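Local structure of probable chemoreceptor (Methyl-accepting chemotaxis) transmembrane protein (6D8V) at residues K117-Y120 against A121-W124; I86-T89 against E90-G93; K59-L62 against E63-F67; R34-S37 against G38-R42. The protein probably acts as a bacterial chemotaxis receptor whose sensory domain binds quaternary ammonium compounds such as 1,1-dimethyl-prolinium. One frame throughout, in Å; residues are numbered along the deposited sequence.

Interaction 1 (K117-Y120 against A121-W124); sequences KADY and AAEW. With PBE (1,1-dimethyl-prolinium), chain C.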
loop_
_atom_site.group_PDB
_atom_site.type_symbol
_atom_site.label_atom_id
_atom_site.label_comp_id
_atom_site.label_asym_id
_atom_site.label_seq_id
_atom_site.Cartn_x
_atom_site.Cartn_y
_atom_site.Cartn_z
ATOM N N LYS A 117 -1.602 7.844 16.288
ATOM C CA LYS A 117 -0.706 8.926 16.666
ATOM C C LYS A 117 -0.255 9.707 15.438
ATOM O O LYS A 117 -0.058 9.150 14.355
ATOM C CB LYS A 117 0.520 8.390 17.415
ATOM C CG LYS A 117 1.602 9.449 17.621
ATOM C CD LYS A 117 2.868 8.898 18.257
ATOM C CE LYS A 117 3.910 10.006 18.413
ATOM N NZ LYS A 117 5.100 9.589 19.211
ATOM N N ALA A 118 -0.077 11.016 15.628
ATOM C CA ALA A 118 0.288 11.918 14.535
ATOM C C ALA A 118 1.806 11.939 14.376
ATOM O O ALA A 118 2.498 12.876 14.785
ATOM C CB ALA A 118 -0.270 13.313 14.790
ATOM N N ASP A 119 2.330 10.884 13.748
ATOM C CA ASP A 119 3.771 10.740 13.528
ATOM C C ASP A 119 4.120 11.404 12.199
ATOM O O ASP A 119 4.203 10.752 11.158
ATOM C CB ASP A 119 4.174 9.271 13.559
ATOM C CG ASP A 119 5.677 9.079 13.565
ATOM O OD1 ASP A 119 6.402 10.097 13.598
ATOM O OD2 ASP A 119 6.137 7.917 13.543
ATOM N N TYR A 120 4.341 12.724 12.247
ATOM C CA TYR A 120 4.562 13.507 11.031
ATOM C C TYR A 120 5.801 13.058 10.261
ATOM O O TYR A 120 5.854 13.222 9.037
ATOM C CB TYR A 120 4.680 14.994 11.370
ATOM C CG TYR A 120 3.399 15.630 11.865
ATOM C CD1 TYR A 120 2.182 14.978 11.734
ATOM C CD2 TYR A 120 3.407 16.889 12.461
ATOM C CE1 TYR A 120 1.009 15.555 12.186
ATOM C CE2 TYR A 120 2.235 17.476 12.917
ATOM C CZ TYR A 120 1.040 16.801 12.776
ATOM O OH TYR A 120 -0.131 17.368 13.224
ATOM N N ALA A 121 6.812 12.524 10.944
ATOM C CA ALA A 121 7.994 12.045 10.238
ATOM C C ALA A 121 7.804 10.652 9.653
ATOM O O ALA A 121 8.682 10.177 8.923
ATOM C CB ALA A 121 9.207 12.059 11.167
ATOM N N ALA A 122 6.687 9.993 9.955
ATOM C CA ALA A 122 6.430 8.667 9.418
ATOM C C ALA A 122 6.218 8.737 7.911
ATOM O O ALA A 122 5.765 9.744 7.362
ATOM C CB ALA A 122 5.211 8.040 10.093
ATOM N N GLU A 123 6.552 7.640 7.236
ATOM C CA GLU A 123 6.459 7.640 5.784
ATOM C C GLU A 123 5.060 8.021 5.318
ATOM O O GLU A 123 4.910 8.801 4.375
ATOM C CB GLU A 123 6.860 6.274 5.238
ATOM C CG GLU A 123 8.146 6.297 4.452
ATOM C CD GLU A 123 8.350 5.023 3.678
ATOM O OE1 GLU A 123 7.722 4.008 4.045
ATOM O OE2 GLU A 123 9.126 5.037 2.702
ATOM N N TRP A 124 4.020 7.480 5.959
ATOM C CA TRP A 124 2.663 7.671 5.454
ATOM C C TRP A 124 2.231 9.127 5.504
ATOM O O TRP A 124 1.326 9.516 4.756
ATOM C CB TRP A 124 1.682 6.805 6.241
ATOM C CG TRP A 124 1.817 6.980 7.718
ATOM C CD1 TRP A 124 2.571 6.226 8.571
ATOM C CD2 TRP A 124 1.199 7.998 8.515
ATOM N NE1 TRP A 124 2.444 6.704 9.858
ATOM C CE2 TRP A 124 1.607 7.789 9.849
ATOM C CE3 TRP A 124 0.328 9.057 8.231
ATOM C CZ2 TRP A 124 1.178 8.602 10.896
ATOM C CZ3 TRP A 124 -0.098 9.862 9.271
ATOM C CH2 TRP A 124 0.330 9.630 10.588
HETATM N N PBE C . -2.886 4.335 9.723
HETATM C CD PBE C . -2.565 5.214 8.810
HETATM C CA PBE C . -1.532 4.042 10.347
HETATM C CB PBE C . -0.920 5.495 10.474
HETATM C CG PBE C . -1.395 6.135 9.494
HETATM C CE PBE C . -3.833 4.935 10.686
HETATM C CF PBE C . -3.453 3.123 9.100
HETATM C C PBE C . -1.539 3.353 11.617
HETATM O O PBE C . -0.503 3.379 12.337
HETATM O OXT PBE C . -2.548 2.706 12.004
#

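Interaction 2 (I86-T89 against E90-G93); sequences IDNT and ERGG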
loop_
_atom_site.group_PDB
_atom_site.type_symbol
_atom_site.label_atom_id
_atom_site.label_comp_id
_atom_site.label_asym_id
_atom_site.label_seq_id
_atom_site.Cartn_x
_atom_site.Cartn_y
_atom_site.Cartn_z
ATOM N N ILE A 86 -8.872 16.114 23.222
ATOM C CA ILE A 86 -8.208 15.070 24.003
ATOM C C ILE A 86 -9.114 13.853 24.146
ATOM O O ILE A 86 -10.207 13.931 24.725
ATOM C CB ILE A 86 -7.765 15.617 25.364
ATOM C CG1 ILE A 86 -8.973 16.073 26.187
ATOM C CG2 ILE A 86 -6.785 16.768 25.169
ATOM C CD1 ILE A 86 -8.650 16.414 27.649
ATOM N N ASP A 87 -8.668 12.721 23.593
ATOM C CA ASP A 87 -9.253 11.395 23.793
ATOM C C ASP A 87 -10.768 11.353 23.633
ATOM O O ASP A 87 -11.505 11.273 24.622
ATOM C CB ASP A 87 -8.869 10.849 25.172
ATOM C CG ASP A 87 -9.117 9.353 25.297
ATOM O OD1 ASP A 87 -9.935 8.820 24.513
ATOM O OD2 ASP A 87 -8.494 8.715 26.179
ATOM N N ASN A 88 -11.237 11.379 22.388
ATOM C CA ASN A 88 -12.647 11.146 22.059
ATOM C C ASN A 88 -12.638 10.432 20.710
ATOM O O ASN A 88 -12.710 11.068 19.654
ATOM C CB ASN A 88 -13.453 12.438 22.017
ATOM C CG ASN A 88 -14.948 12.195 22.109
ATOM O OD1 ASN A 88 -15.436 11.114 21.785
ATOM N ND2 ASN A 88 -15.684 13.205 22.557
ATOM N N THR A 89 -12.533 9.102 20.756
ATOM C CA THR A 89 -12.380 8.329 19.530
ATOM C C THR A 89 -13.562 8.526 18.588
ATOM O O THR A 89 -13.395 8.488 17.363
ATOM C CB THR A 89 -12.196 6.850 19.869
ATOM O OG1 THR A 89 -10.930 6.667 20.516
ATOM C CG2 THR A 89 -12.245 6.007 18.609
ATOM N N GLU A 90 -14.759 8.749 19.134
ATOM C CA GLU A 90 -15.920 9.010 18.293
ATOM C C GLU A 90 -15.870 10.386 17.633
ATOM O O GLU A 90 -16.709 10.669 16.770
ATOM C CB GLU A 90 -17.203 8.856 19.114
ATOM C CG GLU A 90 -17.529 7.412 19.511
ATOM C CD GLU A 90 -16.764 6.919 20.741
ATOM O OE1 GLU A 90 -15.687 7.470 21.054
ATOM O OE2 GLU A 90 -17.249 5.973 21.401
ATOM N N ARG A 91 -14.914 11.241 18.011
ATOM C CA ARG A 91 -14.698 12.532 17.364
ATOM C C ARG A 91 -13.265 12.679 16.853
ATOM O O ARG A 91 -12.787 13.803 16.674
ATOM C CB ARG A 91 -15.047 13.679 18.318
ATOM C CG ARG A 91 -16.541 13.995 18.411
ATOM C CD ARG A 91 -16.908 14.671 19.738
ATOM N NE ARG A 91 -16.370 16.024 19.885
ATOM C CZ ARG A 91 -17.054 17.138 19.627
ATOM N NH1 ARG A 91 -18.310 17.068 19.197
ATOM N NH2 ARG A 91 -16.483 18.325 19.795
ATOM N N GLY A 92 -12.575 11.565 16.612
ATOM C CA GLY A 92 -11.253 11.601 16.009
ATOM C C GLY A 92 -10.147 12.164 16.877
ATOM O O GLY A 92 -9.210 12.769 16.348
ATOM N N GLY A 93 -10.219 11.974 18.195
ATOM C CA GLY A 93 -9.184 12.472 19.082
ATOM C C GLY A 93 -8.289 11.399 19.676
ATOM O O GLY A 93 -8.763 10.487 20.360
#

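Interaction 3 (K59-L62 against E63-F67); sequences KANL and EQHGF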
loop_
_atom_site.group_PDB
_atom_site.type_symbol
_atom_site.label_atom_id
_atom_site.label_comp_id
_atom_site.label_asym_id
_atom_site.label_seq_id
_atom_site.Cartn_x
_atom_site.Cartn_y
_atom_site.Cartn_z
ATOM N N LYS A 59 -15.759 7.363 5.761
ATOM C CA LYS A 59 -16.118 5.955 5.685
ATOM C C LYS A 59 -16.515 5.531 4.277
ATOM O O LYS A 59 -16.532 4.328 3.984
ATOM C CB LYS A 59 -17.252 5.657 6.672
ATOM C CG LYS A 59 -17.569 4.184 6.856
ATOM C CD LYS A 59 -18.529 3.977 8.021
ATOM C CE LYS A 59 -18.968 2.527 8.140
ATOM N NZ LYS A 59 -19.846 2.317 9.322
ATOM N N ALA A 60 -16.820 6.493 3.398
ATOM C CA ALA A 60 -17.266 6.158 2.049
ATOM C C ALA A 60 -16.218 5.363 1.286
ATOM O O ALA A 60 -16.565 4.502 0.466
ATOM C CB ALA A 60 -17.618 7.428 1.283
ATOM N N ASN A 61 -14.935 5.630 1.545
ATOM C CA ASN A 61 -13.871 4.992 0.773
ATOM C C ASN A 61 -13.778 3.495 1.038
ATOM O O ASN A 61 -13.269 2.752 0.188
ATOM C CB ASN A 61 -12.533 5.655 1.078
ATOM C CG ASN A 61 -12.112 6.632 0.007
ATOM O OD1 ASN A 61 -12.462 6.476 -1.166
ATOM N ND2 ASN A 61 -11.344 7.644 0.401
ATOM N N LEU A 62 -14.237 3.036 2.207
ATOM C CA LEU A 62 -14.236 1.606 2.500
ATOM C C LEU A 62 -15.512 0.921 2.023
ATOM O O LEU A 62 -15.475 -0.251 1.628
ATOM C CB LEU A 62 -14.053 1.371 3.997
ATOM C CG LEU A 62 -12.646 1.462 4.581
ATOM C CD1 LEU A 62 -12.669 1.075 6.057
ATOM C CD2 LEU A 62 -11.657 0.589 3.815
ATOM N N GLU A 63 -16.643 1.628 2.057
ATOM C CA GLU A 63 -17.887 1.046 1.572
ATOM C C GLU A 63 -17.877 0.843 0.060
ATOM O O GLU A 63 -18.594 -0.028 -0.444
ATOM C CB GLU A 63 -19.071 1.928 1.970
ATOM C CG GLU A 63 -19.421 1.922 3.452
ATOM C CD GLU A 63 -20.617 2.817 3.757
ATOM O OE1 GLU A 63 -20.418 4.034 3.960
ATOM O OE2 GLU A 63 -21.758 2.306 3.771
ATOM N N GLN A 64 -17.090 1.625 -0.684
ATOM C CA GLN A 64 -17.135 1.545 -2.142
ATOM C C GLN A 64 -15.987 0.757 -2.759
ATOM O O GLN A 64 -16.087 0.363 -3.923
ATOM C CB GLN A 64 -17.146 2.949 -2.768
ATOM C CG GLN A 64 -18.176 3.918 -2.194
ATOM C CD GLN A 64 -19.618 3.503 -2.442
ATOM O OE1 GLN A 64 -19.968 3.010 -3.520
ATOM N NE2 GLN A 64 -20.467 3.709 -1.435
ATOM N N HIS A 65 -14.901 0.524 -2.033
ATOM C CA HIS A 65 -13.743 -0.189 -2.573
ATOM C C HIS A 65 -13.347 -1.295 -1.597
ATOM O O HIS A 65 -12.761 -1.031 -0.542
ATOM C CB HIS A 65 -12.601 0.781 -2.829
ATOM C CG HIS A 65 -13.029 2.001 -3.577
ATOM N ND1 HIS A 65 -13.160 2.024 -4.948
ATOM C CD2 HIS A 65 -13.410 3.225 -3.140
ATOM C CE1 HIS A 65 -13.581 3.217 -5.327
ATOM N NE2 HIS A 65 -13.737 3.965 -4.249
ATOM N N GLY A 66 -13.685 -2.536 -1.950
ATOM C CA GLY A 66 -13.379 -3.665 -1.093
ATOM C C GLY A 66 -11.898 -3.917 -0.921
ATOM O O GLY A 66 -11.495 -4.538 0.070
ATOM N N PHE A 67 -11.077 -3.446 -1.857
ATOM C CA PHE A 67 -9.642 -3.686 -1.787
ATOM C C PHE A 67 -8.928 -2.745 -0.827
ATOM O O PHE A 67 -7.729 -2.927 -0.586
ATOM C CB PHE A 67 -9.036 -3.579 -3.186
ATOM C CG PHE A 67 -7.634 -4.089 -3.284
ATOM C CD1 PHE A 67 -7.327 -5.398 -2.917
ATOM C CD2 PHE A 67 -6.621 -3.268 -3.759
ATOM C CE1 PHE A 67 -6.027 -5.878 -3.006
ATOM C CE2 PHE A 67 -5.324 -3.732 -3.863
ATOM C CZ PHE A 67 -5.023 -5.047 -3.481
#

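Interaction 4 (R34-S37 against G38-R42); sequences RTMS and GVLGR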
loop_
_atom_site.group_PDB
_atom_site.type_symbol
_atom_site.label_atom_id
_atom_site.label_comp_id
_atom_site.label_asym_id
_atom_site.label_seq_id
_atom_site.Cartn_x
_atom_site.Cartn_y
_atom_site.Cartn_z
ATOM N N ARG A 34 -7.239 10.377 -3.649
ATOM C CA ARG A 34 -7.123 11.762 -4.110
ATOM C C ARG A 34 -8.479 12.469 -4.111
ATOM O O ARG A 34 -8.581 13.634 -3.707
ATOM C CB ARG A 34 -6.485 11.814 -5.505
ATOM C CG ARG A 34 -6.321 13.228 -6.067
ATOM C CD ARG A 34 -5.430 13.290 -7.314
ATOM N NE ARG A 34 -5.117 14.673 -7.684
ATOM C CZ ARG A 34 -4.240 15.025 -8.620
ATOM N NH1 ARG A 34 -3.571 14.101 -9.294
ATOM N NH2 ARG A 34 -4.032 16.308 -8.880
ATOM N N THR A 35 -9.531 11.784 -4.569
ATOM C CA THR A 35 -10.873 12.347 -4.473
ATOM C C THR A 35 -11.228 12.696 -3.033
ATOM O O THR A 35 -11.719 13.795 -2.754
ATOM C CB THR A 35 -11.904 11.374 -5.044
ATOM O OG1 THR A 35 -11.755 11.290 -6.465
ATOM C CG2 THR A 35 -13.315 11.844 -4.713
ATOM N N MET A 36 -10.999 11.762 -2.104
ATOM C CA MET A 36 -11.322 12.021 -0.704
ATOM C C MET A 36 -10.535 13.210 -0.164
ATOM O O MET A 36 -11.097 14.084 0.508
ATOM C CB MET A 36 -11.058 10.773 0.139
ATOM C CG MET A 36 -11.464 10.931 1.591
ATOM S SD MET A 36 -13.253 11.017 1.781
ATOM C CE MET A 36 -13.716 9.365 1.268
ATOM N N SER A 37 -9.232 13.260 -0.445
ATOM C CA SER A 37 -8.435 14.425 -0.083
ATOM C C SER A 37 -9.083 15.713 -0.572
ATOM O O SER A 37 -9.017 16.742 0.112
ATOM C CB SER A 37 -7.025 14.287 -0.659
ATOM O OG SER A 37 -6.317 15.512 -0.580
ATOM N N GLY A 38 -9.714 15.674 -1.749
ATOM C CA GLY A 38 -10.364 16.864 -2.270
ATOM C C GLY A 38 -11.600 17.245 -1.479
ATOM O O GLY A 38 -11.739 18.390 -1.038
ATOM N N VAL A 39 -12.521 16.293 -1.291
ATOM C CA VAL A 39 -13.769 16.625 -0.602
ATOM C C VAL A 39 -13.499 17.032 0.840
ATOM O O VAL A 39 -14.213 17.875 1.401
ATOM C CB VAL A 39 -14.785 15.464 -0.674
ATOM C CG1 VAL A 39 -14.319 14.397 -1.641
ATOM C CG2 VAL A 39 -15.038 14.884 0.707
ATOM N N LEU A 40 -12.464 16.460 1.462
ATOM C CA LEU A 40 -12.082 16.916 2.794
ATOM C C LEU A 40 -11.509 18.331 2.746
ATOM O O LEU A 40 -11.785 19.150 3.631
ATOM C CB LEU A 40 -11.087 15.942 3.426
ATOM C CG LEU A 40 -11.642 14.577 3.839
ATOM C CD1 LEU A 40 -10.554 13.686 4.459
ATOM C CD2 LEU A 40 -12.830 14.721 4.789
ATOM N N GLY A 41 -10.729 18.642 1.712
ATOM C CA GLY A 41 -10.186 19.976 1.527
ATOM C C GLY A 41 -11.228 21.016 1.161
ATOM O O GLY A 41 -11.355 22.035 1.847
ATOM N N ARG A 42 -11.976 20.786 0.078
ATOM C CA ARG A 42 -13.038 21.720 -0.286
ATOM C C ARG A 42 -14.059 21.851 0.841
ATOM O O ARG A 42 -14.529 22.955 1.136
ATOM C CB ARG A 42 -13.722 21.289 -1.594
ATOM C CG ARG A 42 -13.060 21.791 -2.897
ATOM C CD ARG A 42 -14.086 22.064 -4.037
ATOM N NE ARG A 42 -14.417 23.490 -4.197
ATOM C CZ ARG A 42 -13.665 24.367 -4.862
ATOM N NH1 ARG A 42 -12.534 23.968 -5.428
ATOM N NH2 ARG A 42 -14.033 25.644 -4.955
#

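Interaction 1 (K117-Y120 against A121-W124)
The indole of Trp124 lies between the ligand on one face and Asp119 O, offset toward the rim, on the other; Lys117 O meets its edge, near the ring plane. CG of 1,1-dimethyl-prolinium sits over the centre of the ring system, 3.3 Å from CD2 of Trp124. The carbonyl O of Asp119 approaches obliquely, 3.7 Å from CZ2 of Trp124. With chi1 at 51°, CG of Trp124 stands between its own backbone N and carbonyl carbon, and the indole reaches back toward the loop. Asp119 O is itself held: Ala122 N donates to it over 2.9 Å, from above the carbonyl plane, closing a type I beta turn that delivers Ala122 to the N-cap of helix 123-131. The methyl CB of Ala122 also rests 3.6 Å from OD2 of Asp119. Farther out, Trp72 meets the indole edge-to-face, and Tyr120 OH bonds to Glu75 O beside the turn. Since the quaternary nitrogen has no N-H to donate, the aromatic face is consistent with van der Waals and CH-pi-like packing of the ligand's ring carbons on the indole, while the backbone N atoms of Glu143 and Gly144 hydrogen-bond to the ligand.

Interaction 2 (I86-T89 against E90-G93)
The side-chain amide of Asn88 and the guanidinium of Arg91 lie 33° apart in plane, slanted past one another without a true stack. Their contact is made lower down the arginine, where ND2 of Asn88 sits 3.4 Å from CD of Arg91, so the amide lies against the aliphatic shaft. The carboxylate of Glu90 is turned more steeply, its plane 75° from that of the amide, and OE1 of Glu90 stands 3.7 Å from OD1 of Asn88. A bend at chi2 brings this carboxylate back over the turn, where OE1 of Glu90 also approaches the backbone of Thr89.

In the backbone of the turn, the carbonyl O of Asn88 is gripped twice. Arg91 N donates to it over 2.8 Å and Gly93 N over 3.0 Å, and the two donors arrive from opposite faces of the carbonyl plane. Weaker bonds, Gly92 N to Thr89 O and Asn88 N to Gly93 O, complete the network. With an alanine here the backbone bonds could remain, but a gap would probably open beside CD of Arg91, where the amide of Asn88 now packs, and leave that side chain less restrained. Gly92 has positive phi (70°), a conformation that glycine adopts readily, and its backbone bonds to Thr100. A side chain on Gly93 would point at Asn88 N. With Gly92 and Gly93 both facing Asn88, the arrangement is a G1 beta bulge, here closing a tight chain reversal within the loop between strands 70-75 and 101-105.

Interaction 3 (K59-L62 against E63-F67)
His65 and Gln64 pack back onto the turn of helix before them, whereas Lys59 and Glu63 face each other more loosely. On the close side, the edge of the His65 ring meets the carbonyl of Asn61 in the plane of the ring, CD2 of His65 lying 3.4 Å from O of Asn61. Its CG is anti to the carbonyl carbon (chi1 -48°), which turns the imidazole back along the chain; the amide of Asn61 crosses it with planes 52° apart. Gln64 N bonds to Ala60 O over 3.1 Å, and CB of Gln64 lies over one face of the imidazole. Ala60, Asn61 and Gln64 belong to the short helix 60-64 of the PDC sensor domain, and His65 follows it; the unit lies against helix 2-45, where His65 touches Leu29 and Ala32. A serine in place of His65 would probably open a gap beside those two residues and leave the Asn61 carbonyl without the ring edge. The flank of Glu63 is the more open one. Both side chains run extended and pass obliquely, CG of Lys59 coming 4.1 Å from OE1 of Glu63 while NZ of Lys59 stays 5.7 Å from that same OE1, too far for a salt bridge. The backbone link there, Glu63 N to Lys59 O, is weak.

Interaction 4 (R34-S37 against G38-R42)
Met36 and Leu40 run across each other at a slant, one helical turn apart, with CG of Met36 4.1 Å from CD1 of Leu40. The methionine leaves the backbone with CG anti to N (chi1 -176°) and then bends at chi2 and chi3. This curl also brings SD of Met36 to 4.4 Å from CG2 of Val39, a looser apolar approach. Leu40 leans the other way: with its CG anti to the carbonyl carbon, it rests over the backbone of the preceding turn, CG of Leu40 being 3.4 Å from O of Met36. That same oxygen takes Leu40 N at 2.9 Å, the donor lying nearly in line with the carbonyl. The placing of Val39 CG1 against Thr35 O is doubtful. Ser37 points its OG to Pro157 O, and Ser37 O accepts Gly41 N over 3.0 Å. Outward, Val39 touches Leu57, while Leu40 packs on Ala54 and Val158, which joins this helix to helix 51-58 and strand 149-160. Such i to i+3 and i to i+4 packing is that of an ordinary alpha-helix; here it lies on the long N-terminal helix, consistent with the Cache-type sensor fold.

In the fold
From the N terminus, interaction 4 comes first, on the long helix 2-45, and interaction 3 follows on helix 60-64 after the intervening helix 51-58. Interaction 2 turns the loop between strands 70-75 and 101-105, and interaction 1 closes the loop that leads from strand 111-115 into helix 123-131. All four are local and stand in series, so none nests within or crosses another. Interactions 3 and 4 touch through Asn61 and Met36, bringing the short helix onto the long one. Interactions 1 and 2 lie on the same side of the chain's centre, their nearest atoms about 8 Å apart, and interaction 1 alone contributes a residue to the ligand pocket.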